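Side-chain contacts in periplasmic binding protein/LacI transcriptional regulator (Clostridium phytofermentans, PDB 3BRS), which probably binds a sugar in the cleft between two alpha/beta domains and hands it to a membrane transporter, as extracytoplasmic solute-binding proteins of this family do: residues G121-N126 with C274-K279; K125-K130 with K219-D224; L258-L261 with Y265-K268; I107-D112 with G250-E255. One frame throughout, in Å; residues are numbered along the deposited sequence.

Interaction 1: G121-N126 with C274-K279; sequences GAVTKN and CALITK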
loop_
_atom_site.group_PDB
_atom_site.type_symbol
_atom_site.label_atom_id
_atom_site.label_comp_id
_atom_site.label_asym_id
_atom_site.label_seq_id
_atom_site.Cartn_x
_atom_site.Cartn_y
_atom_site.Cartn_z
ATOM N N GLY A 121 12.749 1.765 -8.891
ATOM C CA GLY A 121 13.747 2.823 -9.131
ATOM C C GLY A 121 14.774 2.383 -10.142
ATOM O O GLY A 121 15.196 3.149 -11.021
ATOM N N ALA A 122 15.207 1.129 -10.015
ATOM C CA ALA A 122 16.282 0.606 -10.883
ATOM C C ALA A 122 15.797 0.406 -12.284
ATOM O O ALA A 122 16.535 0.666 -13.222
ATOM C CB ALA A 122 16.945 -0.644 -10.346
ATOM N N VAL A 123 14.562 -0.034 -12.469
ATOM C CA VAL A 123 13.984 -0.072 -13.836
ATOM C C VAL A 123 13.984 1.363 -14.455
ATOM O O VAL A 123 14.362 1.545 -15.602
ATOM C CB VAL A 123 12.515 -0.668 -13.788
ATOM C CG1 VAL A 123 11.763 -0.411 -15.111
ATOM C CG2 VAL A 123 12.529 -2.180 -13.447
ATOM N N THR A 124 13.552 2.356 -13.656
ATOM C CA THR A 124 13.391 3.734 -14.091
ATOM C C THR A 124 14.744 4.333 -14.444
ATOM O O THR A 124 14.859 5.046 -15.445
ATOM C CB THR A 124 12.647 4.628 -13.065
ATOM O OG1 THR A 124 11.394 4.031 -12.664
ATOM C CG2 THR A 124 12.304 5.948 -13.712
ATOM N N LYS A 125 15.775 4.042 -13.646
ATOM C CA LYS A 125 17.163 4.475 -13.977
ATOM C C LYS A 125 17.548 3.969 -15.332
ATOM O O LYS A 125 18.108 4.712 -16.113
ATOM C CB LYS A 125 18.128 3.909 -12.939
ATOM C CG LYS A 125 19.555 4.460 -12.948
ATOM C CD LYS A 125 20.232 3.897 -11.737
ATOM C CE LYS A 125 21.612 4.493 -11.477
ATOM N NZ LYS A 125 22.362 3.597 -10.507
ATOM N N ASN A 126 17.249 2.725 -15.662
ATOM C CA ASN A 126 17.617 2.281 -16.996
ATOM C C ASN A 126 16.806 3.016 -18.104
ATOM O O ASN A 126 17.341 3.320 -19.169
ATOM C CB ASN A 126 17.434 0.798 -17.083
ATOM C CG ASN A 126 17.926 0.221 -18.394
ATOM O OD1 ASN A 126 19.061 0.452 -18.827
ATOM N ND2 ASN A 126 17.089 -0.576 -19.016
ATOM N N CYS A 274 6.968 -9.771 -3.014
ATOM C CA CYS A 274 6.442 -9.070 -4.236
ATOM C C CYS A 274 7.285 -9.501 -5.449
ATOM O O CYS A 274 8.296 -10.139 -5.246
ATOM C CB CYS A 274 6.472 -7.545 -4.037
ATOM S SG CYS A 274 8.148 -7.011 -3.950
ATOM N N ALA A 275 6.830 -9.263 -6.682
ATOM C CA ALA A 275 7.605 -9.581 -7.886
ATOM C C ALA A 275 7.624 -8.427 -8.889
ATOM O O ALA A 275 6.680 -7.679 -8.985
ATOM C CB ALA A 275 7.098 -10.865 -8.567
ATOM N N LEU A 276 8.708 -8.312 -9.633
ATOM C CA LEU A 276 8.829 -7.334 -10.709
ATOM C C LEU A 276 8.647 -8.053 -12.072
ATOM O O LEU A 276 9.444 -8.946 -12.408
ATOM C CB LEU A 276 10.212 -6.693 -10.706
ATOM C CG LEU A 276 10.567 -5.711 -11.840
ATOM C CD1 LEU A 276 9.830 -4.403 -11.682
ATOM C CD2 LEU A 276 12.026 -5.372 -11.844
ATOM N N ILE A 277 7.646 -7.578 -12.842
ATOM C CA ILE A 277 7.381 -8.001 -14.172
ATOM C C ILE A 277 7.588 -6.855 -15.151
ATOM O O ILE A 277 7.258 -5.734 -14.884
ATOM C CB ILE A 277 5.924 -8.479 -14.338
ATOM C CG1 ILE A 277 5.275 -8.791 -13.005
ATOM C CG2 ILE A 277 5.929 -9.769 -15.197
ATOM C CD1 ILE A 277 3.999 -9.580 -13.163
ATOM N N THR A 278 8.005 -7.168 -16.360
ATOM C CA THR A 278 8.645 -6.180 -17.182
ATOM C C THR A 278 8.231 -6.540 -18.599
ATOM O O THR A 278 8.140 -7.733 -18.918
ATOM C CB THR A 278 10.219 -6.372 -16.941
ATOM O OG1 THR A 278 10.721 -5.283 -16.141
ATOM C CG2 THR A 278 10.973 -6.505 -18.159
ATOM N N LYS A 279 7.923 -5.515 -19.397
ATOM C CA LYS A 279 7.523 -5.679 -20.757
ATOM C C LYS A 279 8.733 -5.426 -21.629
ATOM O O LYS A 279 9.361 -4.373 -21.540
ATOM C CB LYS A 279 6.420 -4.707 -21.095
ATOM C CG LYS A 279 6.157 -4.549 -22.549
ATOM C CD LYS A 279 4.683 -4.371 -22.813
ATOM C CE LYS A 279 4.441 -4.324 -24.312
ATOM N NZ LYS A 279 3.096 -4.855 -24.643
#
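V123, the residue of helix 113-127 that meets L276 and T278, sits on a turn whose shortest hydrogen bond runs from K125 N to G121 O at 2.8 Å. The contact joins this helix to strand 275-278, the antiparallel edge strand added to the otherwise parallel sheet of one of the two alpha/beta domains of a type I periplasmic binding fold. Across it the interaction is apolar, with no hydrogen bond between helix and strand.

V123 and L276 reach toward each other tip to tip. CG1 of V123 lies anti to its own backbone N (chi1 166°), which leaves CG2 as the branch offered to the strand. That methyl meets both ends of the leucine fork, 3.6 Å from L276 CD2 and 3.9 Å from L276 CD1. On its side, L276 is extended away from the strand, with CG anti to the backbone N. The pair suits its place: valine's CG2 needs only a short reach, because the longer leucine spans more of the gap from the edge strand.

Backbone hydrogen bonds of A275 with V243 and of I277 with M241 hold the strand against 240-243, where V123 also touches A240. T278 closes the contact loosely, its OG1 standing 4.5 Å from V123 CG2.

Interaction 2: K125-K130 with K219-D224; sequences KNLVRK and KLVCID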
loop_
_atom_site.group_PDB
_atom_site.type_symbol
_atom_site.label_atom_id
_atom_site.label_comp_id
_atom_site.label_asym_id
_atom_site.label_seq_id
_atom_site.Cartn_x
_atom_site.Cartn_y
_atom_site.Cartn_z
ATOM N N LYS A 125 15.775 4.042 -13.646
ATOM C CA LYS A 125 17.163 4.475 -13.977
ATOM C C LYS A 125 17.548 3.969 -15.332
ATOM O O LYS A 125 18.108 4.712 -16.113
ATOM C CB LYS A 125 18.128 3.909 -12.939
ATOM C CG LYS A 125 19.555 4.460 -12.948
ATOM C CD LYS A 125 20.232 3.897 -11.737
ATOM C CE LYS A 125 21.612 4.493 -11.477
ATOM N NZ LYS A 125 22.362 3.597 -10.507
ATOM N N ASN A 126 17.249 2.725 -15.662
ATOM C CA ASN A 126 17.617 2.281 -16.996
ATOM C C ASN A 126 16.806 3.016 -18.104
ATOM O O ASN A 126 17.341 3.320 -19.169
ATOM C CB ASN A 126 17.434 0.798 -17.083
ATOM C CG ASN A 126 17.926 0.221 -18.394
ATOM O OD1 ASN A 126 19.061 0.452 -18.827
ATOM N ND2 ASN A 126 17.089 -0.576 -19.016
ATOM N N LEU A 127 15.528 3.334 -17.855
ATOM C CA LEU A 127 14.750 4.060 -18.891
ATOM C C LEU A 127 15.240 5.479 -19.224
ATOM O O LEU A 127 15.214 5.907 -20.376
ATOM C CB LEU A 127 13.260 4.094 -18.542
ATOM C CG LEU A 127 12.578 2.739 -18.455
ATOM C CD1 LEU A 127 11.216 2.941 -17.866
ATOM C CD2 LEU A 127 12.515 2.064 -19.824
ATOM N N VAL A 128 15.702 6.204 -18.223
ATOM C CA VAL A 128 16.238 7.560 -18.433
ATOM C C VAL A 128 17.812 7.589 -18.566
ATOM O O VAL A 128 18.452 8.640 -18.342
ATOM C CB VAL A 128 15.713 8.555 -17.356
ATOM C CG1 VAL A 128 14.232 8.416 -17.205
ATOM C CG2 VAL A 128 16.316 8.248 -16.094
ATOM N N ARG A 129 18.395 6.447 -18.970
ATOM C CA ARG A 129 19.835 6.275 -19.219
ATOM C C ARG A 129 20.423 7.345 -20.133
ATOM O O ARG A 129 21.536 7.836 -19.910
ATOM C CB ARG A 129 20.076 4.952 -19.955
ATOM C CG ARG A 129 20.744 3.910 -19.172
ATOM C CD ARG A 129 21.199 2.775 -20.098
ATOM N NE ARG A 129 20.346 2.647 -21.285
ATOM C CZ ARG A 129 20.504 1.723 -22.241
ATOM N NH1 ARG A 129 19.671 1.699 -23.289
ATOM N NH2 ARG A 129 21.487 0.811 -22.157
ATOM N N LYS A 130 19.729 7.623 -21.226
ATOM C CA LYS A 130 20.255 8.566 -22.208
ATOM C C LYS A 130 19.698 9.920 -21.851
ATOM O O LYS A 130 20.410 10.914 -21.872
ATOM C CB LYS A 130 19.864 8.202 -23.648
ATOM C CG LYS A 130 20.359 6.884 -24.186
ATOM C CD LYS A 130 20.225 6.898 -25.717
ATOM C CE LYS A 130 21.502 7.437 -26.455
ATOM N NZ LYS A 130 21.543 8.906 -26.868
ATOM N N LYS A 219 6.431 6.623 -20.933
ATOM C CA LYS A 219 6.286 5.323 -20.296
ATOM C C LYS A 219 5.974 5.405 -18.779
ATOM O O LYS A 219 6.352 6.350 -18.083
ATOM C CB LYS A 219 7.552 4.531 -20.516
ATOM C CG LYS A 219 7.722 4.029 -21.990
ATOM C CD LYS A 219 9.186 3.579 -22.123
ATOM C CE LYS A 219 9.635 3.262 -23.531
ATOM N NZ LYS A 219 11.047 3.750 -23.700
ATOM N N LEU A 220 5.295 4.358 -18.327
ATOM C CA LEU A 220 4.697 4.251 -17.043
ATOM C C LEU A 220 5.160 2.957 -16.409
ATOM O O LEU A 220 5.204 1.858 -17.014
ATOM C CB LEU A 220 3.168 4.327 -17.165
ATOM C CG LEU A 220 2.263 4.103 -15.938
ATOM C CD1 LEU A 220 2.493 5.138 -14.786
ATOM C CD2 LEU A 220 0.801 4.120 -16.332
ATOM N N VAL A 221 5.594 3.112 -15.175
ATOM C CA VAL A 221 5.977 1.995 -14.335
ATOM C C VAL A 221 5.257 2.231 -13.007
ATOM O O VAL A 221 4.892 3.391 -12.672
ATOM C CB VAL A 221 7.537 1.975 -14.098
ATOM C CG1 VAL A 221 8.271 1.708 -15.404
ATOM C CG2 VAL A 221 8.026 3.266 -13.555
ATOM N N CYS A 222 5.008 1.149 -12.264
ATOM C CA CYS A 222 4.262 1.290 -10.978
ATOM C C CYS A 222 4.516 0.132 -10.056
ATOM O O CYS A 222 4.921 -0.973 -10.480
ATOM C CB CYS A 222 2.728 1.377 -11.199
ATOM S SG CYS A 222 2.141 -0.109 -12.173
ATOM N N ILE A 223 4.211 0.396 -8.804
ATOM C CA ILE A 223 3.905 -0.608 -7.786
ATOM C C ILE A 223 2.368 -0.795 -7.762
ATOM O O ILE A 223 1.609 0.181 -7.655
ATOM C CB ILE A 223 4.411 -0.214 -6.393
ATOM C CG1 ILE A 223 5.936 0.028 -6.442
ATOM C CG2 ILE A 223 4.040 -1.290 -5.372
ATOM C CD1 ILE A 223 6.510 0.837 -5.196
ATOM N N ASP A 224 1.932 -2.064 -7.888
ATOM C CA ASP A 224 0.545 -2.367 -8.141
ATOM C C ASP A 224 -0.015 -3.433 -7.231
ATOM O O ASP A 224 0.718 -4.240 -6.602
ATOM C CB ASP A 224 0.381 -2.735 -9.623
ATOM C CG ASP A 224 -1.068 -2.986 -10.023
ATOM O OD1 ASP A 224 -1.945 -2.155 -9.641
ATOM O OD2 ASP A 224 -1.313 -4.006 -10.740
#
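L127 meets V221 and K219, which are two residues apart along strand 219-224 and so lie on the same face of the sheet. The contact is made by carbon atoms, and no hydrogen bond crosses it.

The apolar part is a tip-to-tip meeting of L127 and V221, with L127 CD1 lying 4.0 Å from V221 CG1. In the leucine, CG is anti to the carbonyl carbon (chi1 -62°), and CD1 continues the chain outward because chi2 is 170°. A long side chain is apt here, since the nearest CA atoms of the two segments, those of L127 and K219, are still 8.7 Å apart. Valine is compact enough to lie beneath the helix, and V221 is also touched there by I120.

The second kind of contact uses the aliphatic part of a charged residue. L127 CD2 comes to 4.3 Å from K219 CD, so one methylene of the lysine borders the leucine at the exposed end of the contact.

Polar bonds lie to the side, where the helix stops. V128 leaves helical geometry, R129 N makes a weak bond to N126 O, and V128 O accepts a bond from K163 NZ, outside the two segments.

L220, pointing the other way, packs on A205 and A206 of helix 199-211. Helices thus cover both faces of a central, mainly parallel sheet, the three-layer alpha/beta/alpha build of a periplasmic binding protein domain.

Interaction 3: L258-L261 with Y265-K268; sequences LKLL and YVPK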
loop_
_atom_site.group_PDB
_atom_site.type_symbol
_atom_site.label_atom_id
_atom_site.label_comp_id
_atom_site.label_asym_id
_atom_site.label_seq_id
_atom_site.Cartn_x
_atom_site.Cartn_y
_atom_site.Cartn_z
ATOM N N LEU A 258 -3.344 -16.258 15.412
ATOM C CA LEU A 258 -3.653 -17.475 16.106
ATOM C C LEU A 258 -2.501 -17.942 17.005
ATOM O O LEU A 258 -2.709 -18.384 18.122
ATOM C CB LEU A 258 -4.043 -18.552 15.114
ATOM C CG LEU A 258 -5.527 -18.666 14.724
ATOM C CD1 LEU A 258 -5.804 -20.094 14.177
ATOM C CD2 LEU A 258 -6.397 -18.351 15.941
ATOM N N LYS A 259 -1.274 -17.782 16.530
ATOM C CA LYS A 259 -0.124 -18.173 17.306
ATOM C C LYS A 259 -0.074 -17.351 18.555
ATOM O O LYS A 259 0.060 -17.913 19.644
ATOM C CB LYS A 259 1.140 -18.051 16.492
ATOM C CG LYS A 259 1.036 -18.938 15.283
ATOM C CD LYS A 259 2.280 -19.679 15.043
ATOM C CE LYS A 259 2.009 -20.881 14.179
ATOM N NZ LYS A 259 2.777 -22.008 14.769
ATOM N N LEU A 260 -0.288 -16.049 18.435
ATOM C CA LEU A 260 -0.195 -15.181 19.612
ATOM C C LEU A 260 -1.183 -15.571 20.697
ATOM O O LEU A 260 -0.852 -15.553 21.870
ATOM C CB LEU A 260 -0.503 -13.734 19.262
ATOM C CG LEU A 260 0.254 -13.085 18.130
ATOM C CD1 LEU A 260 -0.404 -11.732 17.803
ATOM C CD2 LEU A 260 1.739 -12.921 18.564
ATOM N N LEU A 261 -2.419 -15.839 20.291
ATOM C CA LEU A 261 -3.467 -16.215 21.227
ATOM C C LEU A 261 -3.182 -17.577 21.849
ATOM O O LEU A 261 -3.578 -17.803 22.978
ATOM C CB LEU A 261 -4.788 -16.294 20.479
ATOM C CG LEU A 261 -5.942 -15.304 20.521
ATOM C CD1 LEU A 261 -5.765 -13.847 21.020
ATOM C CD2 LEU A 261 -6.359 -15.357 19.139
ATOM N N TYR A 265 5.381 -19.031 19.537
ATOM C CA TYR A 265 6.467 -18.135 19.029
ATOM C C TYR A 265 6.058 -17.622 17.693
ATOM O O TYR A 265 5.726 -18.386 16.810
ATOM C CB TYR A 265 7.844 -18.837 18.806
ATOM C CG TYR A 265 8.875 -17.927 18.101
ATOM C CD1 TYR A 265 9.415 -16.803 18.787
ATOM C CD2 TYR A 265 9.263 -18.131 16.763
ATOM C CE1 TYR A 265 10.312 -15.939 18.220
ATOM C CE2 TYR A 265 10.190 -17.238 16.145
ATOM C CZ TYR A 265 10.697 -16.129 16.911
ATOM O OH TYR A 265 11.592 -15.197 16.433
ATOM N N VAL A 266 6.094 -16.324 17.511
ATOM C CA VAL A 266 5.921 -15.852 16.152
ATOM C C VAL A 266 6.926 -14.748 15.888
ATOM O O VAL A 266 7.125 -13.889 16.732
ATOM C CB VAL A 266 4.424 -15.408 15.907
ATOM C CG1 VAL A 266 4.156 -14.045 16.618
ATOM C CG2 VAL A 266 4.155 -15.314 14.459
ATOM N N PRO A 267 7.564 -14.754 14.717
ATOM C CA PRO A 267 8.447 -13.567 14.427
ATOM C C PRO A 267 7.736 -12.167 14.571
ATOM O O PRO A 267 6.513 -12.072 14.404
ATOM C CB PRO A 267 8.870 -13.799 12.979
ATOM C CG PRO A 267 8.610 -15.264 12.709
ATOM C CD PRO A 267 7.510 -15.723 13.609
ATOM N N LYS A 268 8.449 -11.083 14.836
ATOM C CA LYS A 268 7.725 -9.820 15.019
ATOM C C LYS A 268 7.457 -9.178 13.646
ATOM O O LYS A 268 6.587 -8.307 13.515
ATOM C CB LYS A 268 8.475 -8.880 15.948
ATOM C CG LYS A 268 7.623 -8.084 16.892
ATOM C CD LYS A 268 8.384 -7.855 18.181
ATOM C CE LYS A 268 7.426 -7.625 19.382
ATOM N NZ LYS A 268 6.645 -6.331 19.449
#
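L260 and V266 cross obliquely, one coming from the last turns of helix 246-262 and the other from the loop that follows it. The meeting is narrow and tight: L260 CD2 stands only 3.3 Å from V266 CG1, closer than carbons usually pack. Each torsion helps to bring it about. With CG of L260 anti to the carbonyl carbon (chi1 -53°), CD2 is carried toward the loop although the residue starts off to the flank, while V266 places CG1 between its backbone N and carbonyl carbon (chi1 74°), facing the helix.

K259 lies alongside the same valine from a different direction. Its CB is 4.3 Å from V266 CB, and from there the chain leads off past the loop backbone, CD passing 4.1 Å from Y265 O. Bends at chi2 and chi4 take the ammonium group away from V266 to E264, where NZ forms a salt bridge with OE2. Lysine suits this margin because its CB can lie against the valine while the rest of the chain carries the charge to E264.

The CB of Y265 leaves the backbone away from the helix, and it is the carbonyl O that meets K259. One face of the tyrosine ring lies against the proline that follows V266, with P267 N 3.9 Å above the ring plane and offset toward the rim.

V266 and L260 both also touch I107 of strand 107-110. The contact is thus a helix-to-strand connection of an alpha/beta fold, in which the chain doubles back from helix 246-262 to enter edge strand 269-271, parallel to 107-110.

Interaction 4: I107-D112 with G250-E255; sequences ITVATD and GYLGVE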
loop_
_atom_site.group_PDB
_atom_site.type_symbol
_atom_site.label_atom_id
_atom_site.label_comp_id
_atom_site.label_asym_id
_atom_site.label_seq_id
_atom_site.Cartn_x
_atom_site.Cartn_y
_atom_site.Cartn_z
ATOM N N ILE A 107 2.621 -8.414 15.846
ATOM C CA ILE A 107 3.291 -8.822 14.600
ATOM C C ILE A 107 2.939 -7.859 13.449
ATOM O O ILE A 107 1.881 -7.268 13.460
ATOM C CB ILE A 107 3.174 -10.364 14.289
ATOM C CG1 ILE A 107 3.484 -10.631 12.821
ATOM C CG2 ILE A 107 1.851 -10.922 14.685
ATOM C CD1 ILE A 107 3.330 -11.986 12.405
ATOM N N THR A 108 3.877 -7.590 12.546
ATOM C CA THR A 108 3.604 -6.874 11.273
ATOM C C THR A 108 3.717 -7.782 10.023
ATOM O O THR A 108 4.752 -8.360 9.827
ATOM C CB THR A 108 4.614 -5.774 11.104
ATOM O OG1 THR A 108 4.367 -4.810 12.140
ATOM C CG2 THR A 108 4.475 -5.090 9.682
ATOM N N VAL A 109 2.667 -7.916 9.204
ATOM C CA VAL A 109 2.788 -8.647 7.925
ATOM C C VAL A 109 2.698 -7.637 6.788
ATOM O O VAL A 109 1.661 -7.008 6.628
ATOM C CB VAL A 109 1.733 -9.707 7.722
ATOM C CG1 VAL A 109 2.201 -10.679 6.525
ATOM C CG2 VAL A 109 1.550 -10.506 9.050
ATOM N N ALA A 110 3.757 -7.475 5.996
ATOM C CA ALA A 110 3.679 -6.472 4.920
ATOM C C ALA A 110 4.555 -6.817 3.799
ATOM O O ALA A 110 5.400 -7.712 3.909
ATOM C CB ALA A 110 4.096 -5.030 5.502
ATOM N N THR A 111 4.493 -6.039 2.734
ATOM C CA THR A 111 5.568 -6.108 1.702
ATOM C C THR A 111 6.781 -5.359 2.234
ATOM O O THR A 111 6.641 -4.388 3.006
ATOM C CB THR A 111 5.036 -5.401 0.394
ATOM O OG1 THR A 111 3.762 -5.969 0.096
ATOM C CG2 THR A 111 5.930 -5.583 -0.815
ATOM N N ASP A 112 7.975 -5.733 1.794
ATOM C CA ASP A 112 9.138 -4.837 1.887
ATOM C C ASP A 112 8.900 -3.702 0.863
ATOM O O ASP A 112 9.113 -3.879 -0.385
ATOM C CB ASP A 112 10.442 -5.624 1.631
ATOM C CG ASP A 112 11.720 -4.825 1.984
ATOM O OD1 ASP A 112 11.675 -3.591 2.137
ATOM O OD2 ASP A 112 12.807 -5.426 2.099
ATOM N N GLY A 250 -3.358 -10.890 4.133
ATOM C CA GLY A 250 -4.577 -11.104 4.931
ATOM C C GLY A 250 -4.632 -12.482 5.560
ATOM O O GLY A 250 -5.027 -12.626 6.703
ATOM N N TYR A 251 -4.293 -13.508 4.767
ATOM C CA TYR A 251 -4.274 -14.843 5.207
ATOM C C TYR A 251 -3.363 -14.967 6.461
ATOM O O TYR A 251 -3.804 -15.363 7.554
ATOM C CB TYR A 251 -3.893 -15.780 3.990
ATOM C CG TYR A 251 -4.043 -17.224 4.356
ATOM C CD1 TYR A 251 -3.117 -17.866 5.164
ATOM C CD2 TYR A 251 -5.178 -17.927 3.965
ATOM C CE1 TYR A 251 -3.317 -19.209 5.591
ATOM C CE2 TYR A 251 -5.409 -19.254 4.372
ATOM C CZ TYR A 251 -4.486 -19.894 5.169
ATOM O OH TYR A 251 -4.768 -21.210 5.507
ATOM N N LEU A 252 -2.103 -14.593 6.309
ATOM C CA LEU A 252 -1.121 -14.721 7.357
ATOM C C LEU A 252 -1.479 -13.905 8.583
ATOM O O LEU A 252 -1.173 -14.312 9.700
ATOM C CB LEU A 252 0.298 -14.276 6.867
ATOM C CG LEU A 252 0.874 -14.955 5.589
ATOM C CD1 LEU A 252 2.272 -14.404 5.133
ATOM C CD2 LEU A 252 0.891 -16.488 5.625
ATOM N N GLY A 253 -2.073 -12.723 8.404
ATOM C CA GLY A 253 -2.327 -11.826 9.545
ATOM C C GLY A 253 -3.238 -12.653 10.469
ATOM O O GLY A 253 -3.030 -12.772 11.691
ATOM N N VAL A 254 -4.247 -13.239 9.872
ATOM C CA VAL A 254 -5.201 -14.064 10.664
ATOM C C VAL A 254 -4.538 -15.291 11.294
ATOM O O VAL A 254 -4.423 -15.406 12.535
ATOM C CB VAL A 254 -6.487 -14.472 9.867
ATOM C CG1 VAL A 254 -7.418 -15.356 10.756
ATOM C CG2 VAL A 254 -7.245 -13.214 9.461
ATOM N N GLU A 255 -4.131 -16.222 10.441
ATOM C CA GLU A 255 -3.415 -17.395 10.871
ATOM C C GLU A 255 -2.407 -17.162 12.021
ATOM O O GLU A 255 -2.430 -17.884 12.986
ATOM C CB GLU A 255 -2.733 -18.001 9.650
ATOM C CG GLU A 255 -2.052 -19.281 9.905
ATOM C CD GLU A 255 -1.357 -19.734 8.663
ATOM O OE1 GLU A 255 -0.397 -19.025 8.255
ATOM O OE2 GLU A 255 -1.777 -20.762 8.082
#
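V109 packs its two methyls onto neighbouring residues of helix 246-262, CG1 against L252 and CG2 against G253. Side chain to side chain, V109 and L252 cross at about a right angle. CG1 rests beside the root and one tip of the leucine, 4.1 Å from L252 CB and 4.0 Å from L252 CD1. It reaches them because it stands anti to the valine's backbone N (chi1 -165°), leaving CG2 to face the next helical residue.

The second kind of contact is side chain to backbone. V109 CG2 lies 4.1 Å from G253 CA, and the absence of a side chain on the glycine probably helps the helix lie close to the strand: the CA atoms of V109 and G253 are 6.2 Å apart. Valine suits a buried strand position, since its branched CB presents one methyl to each partner, and leucine, one residue before the glycine, is long enough to bring a tip to CG1 as well.

Polar bonds do not cross the contact but fix its surroundings. Inside the helix, E255 N bonds to Y251 O at 3.0 Å, and E255 OE2 holds Y36 OH. Past the strand, D112 is the N-cap of helix 113-127, its OD1 accepting from Q115 N, while T111 OG1 bonds with Q244 OE1.

Helix 246-262 here packs on a face of the six-stranded parallel sheet of one alpha/beta domain of the type I periplasmic binding fold. In that sheet strand 107-110 lies between strands 92-96 and 269-271, with V109 also touching L270 of the latter. V254 of the helix packs against A29 and A32 of helix 20-36.

Overall arrangement
The four contacts fall into two pairs, one in each domain. Interactions 1 and 2 share helix 113-127, with centres 7 Å apart, and meet where T124 OG1 lies 3.6 Å from V221 CG2. Interactions 3 and 4 share helix 246-262, with centres 11 Å apart, and a probable hydrogen bond links K268 O to T108 N at 3.0 Å. Between the pairs the chain crosses from one sheet to the other: interactions 1 and 4 touch there through C274 CB and T111 CG2, 3.8 Å apart. Such crossings form the hinge of type I binding proteins, beside the cleft where a sugar would probably bind. Interactions 2 and 3 are farthest apart, about 39 Å between centres.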